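PDB 4MQD: DNA-entry nuclease inhibitor from Bacillus subtilis subsp. subtilis, which inhibits the DNA-degrading activity of the DNA-entry nuclease and plays a role in the competence of cells for transformation. Local coordinates for residues Trp8-Leu13 and Phe61-Leu66; Glu53-Thr58 and Asp126-Asp131; Asn73-Lys78 and Thr112-Pro117. All blocks are in the same frame, centred on the assembly; numbering follows the deposited sequence.

Contact 1. Residues Trp8-Leu13 and Phe61-Leu66; sequences WKPQEL and FILFRL
Ile62 O is gripped twice, by Gln11 N at 3.1 Å and by a bridging water that also donates to Lys9 O and accepts from Phe64 N. Ile62 N returns the bond to Gln11 O at 2.8 Å, nearly straight at 170°, making Gln11 and Ile62 an antiparallel hydrogen-bonded pair at the edge of a five-stranded mixed sheet. Ahead of Gln11 the outer strand 6-14 swings off its neighbour. Here two waters fill in for direct bonds, the second donating to both Trp8 O and Phe64 O, and the Trp8 N to Phe64 O bond is weak. Beyond the waters the side chains take over. Phe64 sets its CD2 edge on one face of the Trp8 six-membered ring, a T-shaped pair with planes at 76°, and Leu66 CB lies at the indole edge, 4.0 Å from CZ3. The indole reaches them with CG anti to its own carbonyl carbon (chi1 -81°). Phe102 meets both rings. With an alanine here, the Phe64 edge and Leu66 CB would probably lose their aromatic cover, and this end of the strand would be held mainly by water and one weak bond. Next to the Glu12-Phe61 non-hydrogen-bonded pair, Pro10 CB rests against Phe61 CD1. The same CB also touches a methyl of Leu63, 3.6 Å from its CD1.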
loop_
_atom_site.group_PDB
_atom_site.type_symbol
_atom_site.label_atom_id
_atom_site.label_comp_id
_atom_site.label_asym_id
_atom_site.label_seq_id
_atom_site.Cartn_x
_atom_site.Cartn_y
_atom_site.Cartn_z
ATOM N N TRP A 8 2.478 9.909 13.566
ATOM C CA TRP A 8 3.035 9.533 14.860
ATOM C C TRP A 8 4.151 8.512 14.707
ATOM O O TRP A 8 4.121 7.666 13.815
ATOM C CB TRP A 8 1.944 8.947 15.759
ATOM C CG TRP A 8 1.100 9.969 16.443
ATOM C CD1 TRP A 8 1.227 10.410 17.729
ATOM C CD2 TRP A 8 -0.013 10.675 15.885
ATOM N NE1 TRP A 8 0.262 11.349 18.005
ATOM C CE2 TRP A 8 -0.511 11.530 16.889
ATOM C CE3 TRP A 8 -0.635 10.670 14.632
ATOM C CZ2 TRP A 8 -1.605 12.369 16.681
ATOM C CZ3 TRP A 8 -1.722 11.506 14.424
ATOM C CH2 TRP A 8 -2.194 12.344 15.444
ATOM N N LYS A 9 5.130 8.600 15.598
ATOM C CA LYS A 9 6.185 7.601 15.711
ATOM C C LYS A 9 5.563 6.220 15.951
ATOM O O LYS A 9 4.602 6.105 16.706
ATOM C CB LYS A 9 7.095 7.975 16.885
ATOM C CG LYS A 9 8.290 7.066 17.108
ATOM C CD LYS A 9 8.981 7.419 18.417
ATOM C CE LYS A 9 10.182 6.524 18.681
ATOM N NZ LYS A 9 11.260 6.714 17.672
ATOM N N PRO A 10 6.094 5.170 15.297
ATOM C CA PRO A 10 5.582 3.824 15.570
ATOM C C PRO A 10 5.649 3.470 17.056
ATOM O O PRO A 10 6.631 3.799 17.724
ATOM C CB PRO A 10 6.517 2.920 14.763
ATOM C CG PRO A 10 7.014 3.783 13.656
ATOM C CD PRO A 10 7.103 5.171 14.221
ATOM N N GLN A 11 4.606 2.816 17.559
ATOM C CA GLN A 11 4.512 2.461 18.972
ATOM C C GLN A 11 4.412 0.954 19.136
ATOM O O GLN A 11 3.473 0.331 18.637
ATOM C CB GLN A 11 3.288 3.125 19.606
ATOM C CG GLN A 11 3.402 4.635 19.759
ATOM C CD GLN A 11 4.464 5.052 20.759
ATOM O OE1 GLN A 11 4.793 4.309 21.683
ATOM N NE2 GLN A 11 5.005 6.249 20.578
ATOM N N GLU A 12 5.381 0.377 19.840
ATOM C CA GLU A 12 5.372 -1.049 20.138
ATOM C C GLU A 12 4.258 -1.355 21.139
ATOM O O GLU A 12 4.004 -0.573 22.053
ATOM C CB GLU A 12 6.732 -1.492 20.684
ATOM C CG GLU A 12 6.927 -3.002 20.723
ATOM C CD GLU A 12 8.376 -3.410 20.942
ATOM O OE1 GLU A 12 9.181 -2.565 21.391
ATOM O OE2 GLU A 12 8.710 -4.583 20.665
ATOM N N LEU A 13 3.590 -2.487 20.948
ATOM C CA LEU A 13 2.457 -2.870 21.785
ATOM C C LEU A 13 2.350 -4.389 21.847
ATOM O O LEU A 13 2.365 -5.057 20.811
ATOM C CB LEU A 13 1.163 -2.280 21.217
ATOM C CG LEU A 13 -0.075 -2.297 22.119
ATOM C CD1 LEU A 13 0.071 -1.295 23.254
ATOM C CD2 LEU A 13 -1.333 -2.004 21.313
ATOM N N PHE A 61 3.548 -3.341 16.180
ATOM C CA PHE A 61 3.713 -1.896 16.067
ATOM C C PHE A 61 2.410 -1.254 15.608
ATOM O O PHE A 61 1.767 -1.739 14.676
ATOM C CB PHE A 61 4.842 -1.552 15.090
ATOM C CG PHE A 61 6.215 -1.789 15.648
ATOM C CD1 PHE A 61 6.814 -0.845 16.473
ATOM C CD2 PHE A 61 6.908 -2.955 15.355
ATOM C CE1 PHE A 61 8.080 -1.058 16.994
ATOM C CE2 PHE A 61 8.176 -3.174 15.872
ATOM C CZ PHE A 61 8.762 -2.224 16.692
ATOM N N ILE A 62 2.024 -0.172 16.281
ATOM C CA ILE A 62 0.860 0.620 15.904
ATOM C C ILE A 62 1.340 1.891 15.211
ATOM O O ILE A 62 2.070 2.680 15.809
ATOM C CB ILE A 62 0.022 1.019 17.141
ATOM C CG1 ILE A 62 -0.394 -0.223 17.947
ATOM C CG2 ILE A 62 -1.192 1.845 16.727
ATOM C CD1 ILE A 62 -1.296 -1.193 17.208
ATOM N N LEU A 63 0.940 2.074 13.954
ATOM C CA LEU A 63 1.226 3.302 13.205
ATOM C C LEU A 63 -0.049 4.118 13.074
ATOM O O LEU A 63 -0.908 3.808 12.244
ATOM C CB LEU A 63 1.777 2.985 11.810
ATOM C CG LEU A 63 3.293 2.844 11.693
ATOM C CD1 LEU A 63 3.809 1.773 12.642
ATOM C CD2 LEU A 63 3.685 2.536 10.254
ATOM N N PHE A 64 -0.178 5.155 13.895
ATOM C CA PHE A 64 -1.356 6.011 13.843
ATOM C C PHE A 64 -1.109 7.191 12.914
ATOM O O PHE A 64 -0.028 7.784 12.932
ATOM C CB PHE A 64 -1.742 6.505 15.235
ATOM C CG PHE A 64 -3.143 7.038 15.307
ATOM C CD1 PHE A 64 -4.220 6.171 15.404
ATOM C CD2 PHE A 64 -3.387 8.403 15.250
ATOM C CE1 PHE A 64 -5.515 6.656 15.456
ATOM C CE2 PHE A 64 -4.679 8.895 15.304
ATOM C CZ PHE A 64 -5.745 8.020 15.405
ATOM N N ARG A 65 -2.113 7.520 12.103
ATOM C CA ARG A 65 -2.030 8.627 11.152
ATOM C C ARG A 65 -3.320 9.435 11.129
ATOM O O ARG A 65 -4.401 8.900 11.381
ATOM C CB ARG A 65 -1.766 8.100 9.744
ATOM C CG ARG A 65 -0.449 7.366 9.579
ATOM C CD ARG A 65 -0.332 6.791 8.182
ATOM N NE ARG A 65 0.885 6.007 8.023
ATOM C CZ ARG A 65 1.220 5.344 6.919
ATOM N NH1 ARG A 65 0.428 5.357 5.850
ATOM N NH2 ARG A 65 2.358 4.658 6.885
ATOM N N LEU A 66 -3.189 10.722 10.815
ATOM C CA LEU A 66 -4.328 11.618 10.634
ATOM C C LEU A 66 -4.303 12.184 9.211
ATOM O O LEU A 66 -3.354 12.873 8.830
ATOM C CB LEU A 66 -4.274 12.755 11.656
ATOM C CG LEU A 66 -5.340 13.854 11.577
ATOM C CD1 LEU A 66 -6.749 13.286 11.676
ATOM C CD2 LEU A 66 -5.103 14.889 12.666
HETATM O O HOH W 1 2.325 6.524 11.931
HETATM O O HOH W 2 1.849 5.475 16.082
#

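Contact 2. Residues Glu53-Thr58 and Asp126-Asp131; sequences EAQRNT and DTYIID
Tyr128 OH accepts the backbone N-H of Gln55 at 2.9 Å, so the ring spans from strand 127-134 to the irregular loop 53-58. This is the tight, buried part of the contact: Ala54 CB lies 3.7 Å from Tyr128 CZ. A water near the ring plane donates to Asp126 OD2 and accepts from Tyr128 OH, at 2.6 Å, and more distantly from Arg56 N, tying the phenol to the carboxylate. Toward solvent the packing gives way to long polar side chains. Arg56 NH1 forms a salt bridge with Asp126 OD2 at 3.0 Å, meeting its syn side; the oxygen lies in the guanidinium plane, but the carboxylate is turned 58° from that plane. A bend at chi3 (62°) curls the exposed arginine back to the carboxylate, and its NH1 also donates to Gln55 OE1. Thr58 adds its methyl, CG2, 3.6 Å from Asp126 OD2, while a second water joins Thr58 OG1 to Asp126 N. With Ala118 N bonded to OD1, both carboxylate oxygens are engaged, which would probably favour the ionised form. Gln55 NE2 in turn bonds Glu76 OE1. The loop leads from strand 49-53 of one sheet into strand 59-66 of the other, and Tyr128, which meets Phe20 of strand 19-24 edge-to-face and touches Thr115 of strand 107-116, anchors it against the start of strand 127-134.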
loop_
_atom_site.group_PDB
_atom_site.type_symbol
_atom_site.label_atom_id
_atom_site.label_comp_id
_atom_site.label_asym_id
_atom_site.label_seq_id
_atom_site.Cartn_x
_atom_site.Cartn_y
_atom_site.Cartn_z
ATOM N N GLU A 53 -9.462 -6.663 15.380
ATOM C CA GLU A 53 -8.910 -8.004 15.476
ATOM C C GLU A 53 -7.452 -7.994 15.034
ATOM O O GLU A 53 -7.101 -7.365 14.035
ATOM C CB GLU A 53 -9.698 -8.962 14.587
ATOM C CG GLU A 53 -9.318 -10.426 14.761
ATOM C CD GLU A 53 -9.590 -11.266 13.527
ATOM O OE1 GLU A 53 -9.766 -10.696 12.427
ATOM O OE2 GLU A 53 -9.615 -12.507 13.661
ATOM N N ALA A 54 -6.613 -8.700 15.785
ATOM C CA ALA A 54 -5.210 -8.878 15.437
ATOM C C ALA A 54 -4.983 -10.337 15.075
ATOM O O ALA A 54 -5.679 -11.222 15.576
ATOM C CB ALA A 54 -4.320 -8.474 16.601
ATOM N N GLN A 55 -4.010 -10.584 14.203
ATOM C CA GLN A 55 -3.744 -11.935 13.711
ATOM C C GLN A 55 -3.174 -12.859 14.783
ATOM O O GLN A 55 -3.501 -14.043 14.819
ATOM C CB GLN A 55 -2.787 -11.890 12.523
ATOM C CG GLN A 55 -3.398 -11.288 11.271
ATOM C CD GLN A 55 -2.517 -11.476 10.054
ATOM O OE1 GLN A 55 -1.291 -11.522 10.165
ATOM N NE2 GLN A 55 -3.138 -11.590 8.885
ATOM N N ARG A 56 -2.320 -12.319 15.647
ATOM C CA ARG A 56 -1.689 -13.115 16.694
ATOM C C ARG A 56 -1.260 -12.265 17.885
ATOM O O ARG A 56 -1.214 -11.034 17.809
ATOM C CB ARG A 56 -0.487 -13.879 16.129
ATOM C CG ARG A 56 0.542 -13.000 15.439
ATOM C CD ARG A 56 1.593 -13.819 14.707
ATOM N NE ARG A 56 1.010 -14.630 13.638
ATOM C CZ ARG A 56 0.632 -14.171 12.444
ATOM N NH1 ARG A 56 0.763 -12.883 12.125
ATOM N NH2 ARG A 56 0.111 -15.012 11.554
ATOM N N ASN A 57 -0.960 -12.945 18.988
ATOM C CA ASN A 57 -0.474 -12.299 20.198
ATOM C C ASN A 57 1.040 -12.186 20.137
ATOM O O ASN A 57 1.753 -13.189 20.215
ATOM C CB ASN A 57 -0.907 -13.091 21.429
ATOM C CG ASN A 57 -2.415 -13.194 21.549
ATOM O OD1 ASN A 57 -3.145 -12.289 21.147
ATOM N ND2 ASN A 57 -2.886 -14.299 22.102
ATOM N N THR A 58 1.522 -10.958 19.984
ATOM C CA THR A 58 2.935 -10.698 19.768
ATOM C C THR A 58 3.229 -9.223 20.026
ATOM O O THR A 58 2.308 -8.428 20.222
ATOM C CB THR A 58 3.343 -11.064 18.320
ATOM O OG1 THR A 58 4.756 -10.898 18.152
ATOM C CG2 THR A 58 2.607 -10.193 17.300
ATOM N N ASP A 126 4.481 -7.700 13.213
ATOM C CA ASP A 126 3.096 -7.421 12.856
ATOM C C ASP A 126 2.812 -5.942 13.070
ATOM O O ASP A 126 3.046 -5.407 14.151
ATOM C CB ASP A 126 2.133 -8.281 13.674
ATOM C CG ASP A 126 2.151 -9.740 13.252
ATOM O OD1 ASP A 126 2.837 -10.083 12.265
ATOM O OD2 ASP A 126 1.472 -10.549 13.911
ATOM N N THR A 127 2.339 -5.285 12.016
ATOM C CA THR A 127 2.156 -3.843 12.020
ATOM C C THR A 127 0.709 -3.505 11.699
ATOM O O THR A 127 0.126 -4.053 10.760
ATOM C CB THR A 127 3.095 -3.173 10.999
ATOM O OG1 THR A 127 4.450 -3.542 11.287
ATOM C CG2 THR A 127 2.962 -1.653 11.043
ATOM N N TYR A 128 0.134 -2.607 12.493
ATOM C CA TYR A 128 -1.243 -2.173 12.301
ATOM C C TYR A 128 -1.275 -0.673 12.036
ATOM O O TYR A 128 -0.960 0.132 12.915
ATOM C CB TYR A 128 -2.089 -2.561 13.511
ATOM C CG TYR A 128 -2.190 -4.061 13.662
ATOM C CD1 TYR A 128 -3.186 -4.778 13.008
ATOM C CD2 TYR A 128 -1.263 -4.769 14.423
ATOM C CE1 TYR A 128 -3.271 -6.157 13.124
ATOM C CE2 TYR A 128 -1.339 -6.148 14.544
ATOM C CZ TYR A 128 -2.345 -6.835 13.893
ATOM O OH TYR A 128 -2.427 -8.201 14.008
ATOM N N ILE A 129 -1.627 -0.314 10.803
ATOM C CA ILE A 129 -1.678 1.081 10.380
ATOM C C ILE A 129 -3.096 1.590 10.581
ATOM O O ILE A 129 -4.050 0.996 10.076
ATOM C CB ILE A 129 -1.265 1.255 8.902
ATOM C CG1 ILE A 129 0.148 0.699 8.676
ATOM C CG2 ILE A 129 -1.334 2.725 8.497
ATOM C CD1 ILE A 129 0.587 0.685 7.227
ATOM N N ILE A 130 -3.224 2.687 11.324
ATOM C CA ILE A 130 -4.523 3.251 11.668
ATOM C C ILE A 130 -4.610 4.695 11.173
ATOM O O ILE A 130 -3.933 5.578 11.706
ATOM C CB ILE A 130 -4.766 3.190 13.191
ATOM C CG1 ILE A 130 -4.633 1.745 13.690
ATOM C CG2 ILE A 130 -6.145 3.741 13.534
ATOM C CD1 ILE A 130 -4.576 1.612 15.196
ATOM N N ASP A 131 -5.439 4.926 10.156
ATOM C CA ASP A 131 -5.607 6.255 9.568
ATOM C C ASP A 131 -6.980 6.823 9.920
ATOM O O ASP A 131 -8.014 6.272 9.525
ATOM C CB ASP A 131 -5.431 6.191 8.045
ATOM C CG ASP A 131 -5.467 7.569 7.375
ATOM O OD1 ASP A 131 -5.140 8.588 8.026
ATOM O OD2 ASP A 131 -5.812 7.626 6.173
HETATM O O HOH W 3 -0.608 -9.524 15.344
HETATM O O HOH W 4 4.987 -9.490 15.272
#

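Contact 3. Residues Asn73-Lys78 and Thr112-Pro117; sequences NSYEKK and TCWTVP
Segments 73-78 and 112-117 run antiparallel where the outermost strand 77-85 of the mixed sheet joins strand 107-116. Two backbone bonds, both 2.9 Å, hold them: Thr115 N to Lys77 O, and Glu76 N to Thr115 O. Lys78 and Trp114 follow as a non-hydrogen-bonded pair, with CA atoms 4.7 Å apart, and the lysine's CA-H faces Cys113 O. Before Glu76 the chain is irregular, and Ser74 O comes against the CG2 methyl of Val116.

On the face carrying Trp114 the side chains form a row. Tyr75 CG sits between its backbone N and carbonyl carbon (chi1 60°), a rotation that turns the ring's face to the edge of the indole. The five-membered ring of Trp114 points its CD1 edge at the Tyr75 face, an edge-to-face pair with planes at 69° and centroids 4.8 Å apart. Lys78, fully extended, runs alongside the tryptophan in the same direction, CD 3.6 Å from Trp114 NE1, so its aliphatic part makes the contact. Thr112 CG2 lies over one face of the indole near its rim and also touches the lysine chain. Tyr75 meets Tyr17 of the second subunit, and Ser74 packs on Trp34 of that subunit, which places this edge of the sheet at the interface between the two copies.

On the other face Lys77 CB packs against Thr115, while the lysine amine bonds Glu40 O. Near the loop end, Glu76 brings its CG and carboxylate against Pro117 CG; its OE1, hydrogen-bonded to Gln55 NE2, is 3.4 Å from Pro117 CG.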
loop_
_atom_site.group_PDB
_atom_site.type_symbol
_atom_site.label_atom_id
_atom_site.label_comp_id
_atom_site.label_asym_id
_atom_site.label_seq_id
_atom_site.Cartn_x
_atom_site.Cartn_y
_atom_site.Cartn_z
ATOM N N ASN A 73 0.506 -0.390 0.344
ATOM C CA ASN A 73 0.707 -1.329 -0.756
ATOM C C ASN A 73 0.726 -2.795 -0.329
ATOM O O ASN A 73 0.617 -3.683 -1.173
ATOM C CB ASN A 73 1.997 -0.985 -1.506
ATOM C CG ASN A 73 1.900 0.331 -2.255
ATOM O OD1 ASN A 73 1.268 0.411 -3.306
ATOM N ND2 ASN A 73 2.527 1.372 -1.718
ATOM N N SER A 74 0.862 -3.047 0.972
ATOM C CA SER A 74 0.909 -4.414 1.490
ATOM C C SER A 74 0.047 -4.569 2.743
ATOM O O SER A 74 0.294 -3.915 3.755
ATOM C CB SER A 74 2.353 -4.807 1.803
ATOM O OG SER A 74 3.195 -4.587 0.685
ATOM N N TYR A 75 -0.963 -5.435 2.662
ATOM C CA TYR A 75 -1.810 -5.762 3.814
ATOM C C TYR A 75 -2.635 -7.023 3.569
ATOM O O TYR A 75 -2.840 -7.428 2.425
ATOM C CB TYR A 75 -2.744 -4.596 4.154
ATOM C CG TYR A 75 -3.692 -4.200 3.042
ATOM C CD1 TYR A 75 -3.307 -3.285 2.064
ATOM C CD2 TYR A 75 -4.982 -4.725 2.977
ATOM C CE1 TYR A 75 -4.173 -2.910 1.051
ATOM C CE2 TYR A 75 -5.855 -4.357 1.967
ATOM C CZ TYR A 75 -5.446 -3.450 1.007
ATOM O OH TYR A 75 -6.307 -3.080 0.002
ATOM N N GLU A 76 -3.100 -7.636 4.654
ATOM C CA GLU A 76 -3.950 -8.824 4.581
ATOM C C GLU A 76 -5.384 -8.567 5.052
ATOM O O GLU A 76 -6.241 -9.441 4.930
ATOM C CB GLU A 76 -3.325 -9.960 5.388
ATOM C CG GLU A 76 -2.052 -10.509 4.765
ATOM C CD GLU A 76 -1.675 -11.882 5.286
ATOM O OE1 GLU A 76 -2.059 -12.226 6.425
ATOM O OE2 GLU A 76 -0.983 -12.618 4.554
ATOM N N LYS A 77 -5.641 -7.371 5.577
ATOM C CA LYS A 77 -6.975 -6.988 6.029
ATOM C C LYS A 77 -7.101 -5.469 6.047
ATOM O O LYS A 77 -6.193 -4.772 6.499
ATOM C CB LYS A 77 -7.240 -7.547 7.429
ATOM C CG LYS A 77 -8.655 -7.342 7.958
ATOM C CD LYS A 77 -9.689 -8.073 7.116
ATOM C CE LYS A 77 -10.958 -8.361 7.903
ATOM N NZ LYS A 77 -11.918 -9.177 7.109
ATOM N N LYS A 78 -8.226 -4.970 5.543
ATOM C CA LYS A 78 -8.553 -3.551 5.601
ATOM C C LYS A 78 -9.943 -3.403 6.203
ATOM O O LYS A 78 -10.903 -3.993 5.711
ATOM C CB LYS A 78 -8.520 -2.928 4.205
ATOM C CG LYS A 78 -8.826 -1.438 4.184
ATOM C CD LYS A 78 -8.767 -0.874 2.774
ATOM C CE LYS A 78 -9.118 0.605 2.761
ATOM N NZ LYS A 78 -9.016 1.193 1.396
ATOM N N THR A 112 -9.668 3.802 9.502
ATOM C CA THR A 112 -9.270 2.625 8.737
ATOM C C THR A 112 -8.089 1.929 9.407
ATOM O O THR A 112 -7.148 2.587 9.847
ATOM C CB THR A 112 -8.894 2.998 7.291
ATOM O OG1 THR A 112 -10.022 3.603 6.648
ATOM C CG2 THR A 112 -8.469 1.765 6.499
ATOM N N CYS A 113 -8.152 0.601 9.483
ATOM C CA CYS A 113 -7.073 -0.205 10.050
ATOM C C CYS A 113 -6.579 -1.232 9.032
ATOM O O CYS A 113 -7.340 -2.100 8.598
ATOM C CB CYS A 113 -7.544 -0.924 11.316
ATOM S SG CYS A 113 -6.274 -1.944 12.110
ATOM N N TRP A 114 -5.308 -1.122 8.653
ATOM C CA TRP A 114 -4.674 -2.099 7.774
ATOM C C TRP A 114 -3.847 -3.067 8.606
ATOM O O TRP A 114 -3.038 -2.637 9.434
ATOM C CB TRP A 114 -3.748 -1.420 6.763
ATOM C CG TRP A 114 -4.428 -0.624 5.696
ATOM C CD1 TRP A 114 -4.828 -1.068 4.468
ATOM C CD2 TRP A 114 -4.748 0.768 5.742
ATOM N NE1 TRP A 114 -5.392 -0.039 3.752
ATOM C CE2 TRP A 114 -5.353 1.100 4.510
ATOM C CE3 TRP A 114 -4.585 1.767 6.707
ATOM C CZ2 TRP A 114 -5.800 2.391 4.220
ATOM C CZ3 TRP A 114 -5.028 3.049 6.418
ATOM C CH2 TRP A 114 -5.630 3.349 5.185
ATOM N N THR A 115 -4.043 -4.364 8.379
ATOM C CA THR A 115 -3.223 -5.395 9.009
ATOM C C THR A 115 -2.043 -5.732 8.101
ATOM O O THR A 115 -2.233 -6.248 6.998
ATOM C CB THR A 115 -4.036 -6.674 9.285
ATOM O OG1 THR A 115 -5.116 -6.370 10.176
ATOM C CG2 THR A 115 -3.159 -7.755 9.909
ATOM N N VAL A 116 -0.834 -5.430 8.572
ATOM C CA VAL A 116 0.399 -5.694 7.829
ATOM C C VAL A 116 1.261 -6.682 8.622
ATOM O O VAL A 116 1.986 -6.279 9.534
ATOM C CB VAL A 116 1.196 -4.393 7.585
ATOM C CG1 VAL A 116 2.395 -4.657 6.679
ATOM C CG2 VAL A 116 0.294 -3.319 6.990
ATOM N N PRO A 117 1.183 -7.984 8.284
ATOM C CA PRO A 117 1.973 -8.983 9.014
ATOM C C PRO A 117 3.479 -8.749 8.905
ATOM O O PRO A 117 3.937 -8.116 7.953
ATOM C CB PRO A 117 1.590 -10.311 8.345
ATOM C CG PRO A 117 0.345 -10.038 7.579
ATOM C CD PRO A 117 0.369 -8.589 7.216
#

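All three contacts reach one mixed sheet, ordered 6-14, 59-66, 127-134, 107-116 and 77-85. Contact 1 pairs the first two strands and contact 3 the last two, their centres about 14 Å apart and their nearest atoms about 6 Å apart. Contact 2 joins the middle strand to an outside loop: Leu63 O lies 2.7 Å from Ile130 N on one flank, and Thr127 N 2.7 Å from Val116 O on the other, both probable hydrogen bonds. It also packs on contact 3, Gln55 OE1 lying 3.4 Å from Pro117 CG. Along the chain, contact 3 is nested within the loop that contact 2 closes, whereas the segments of contacts 1 and 2 alternate.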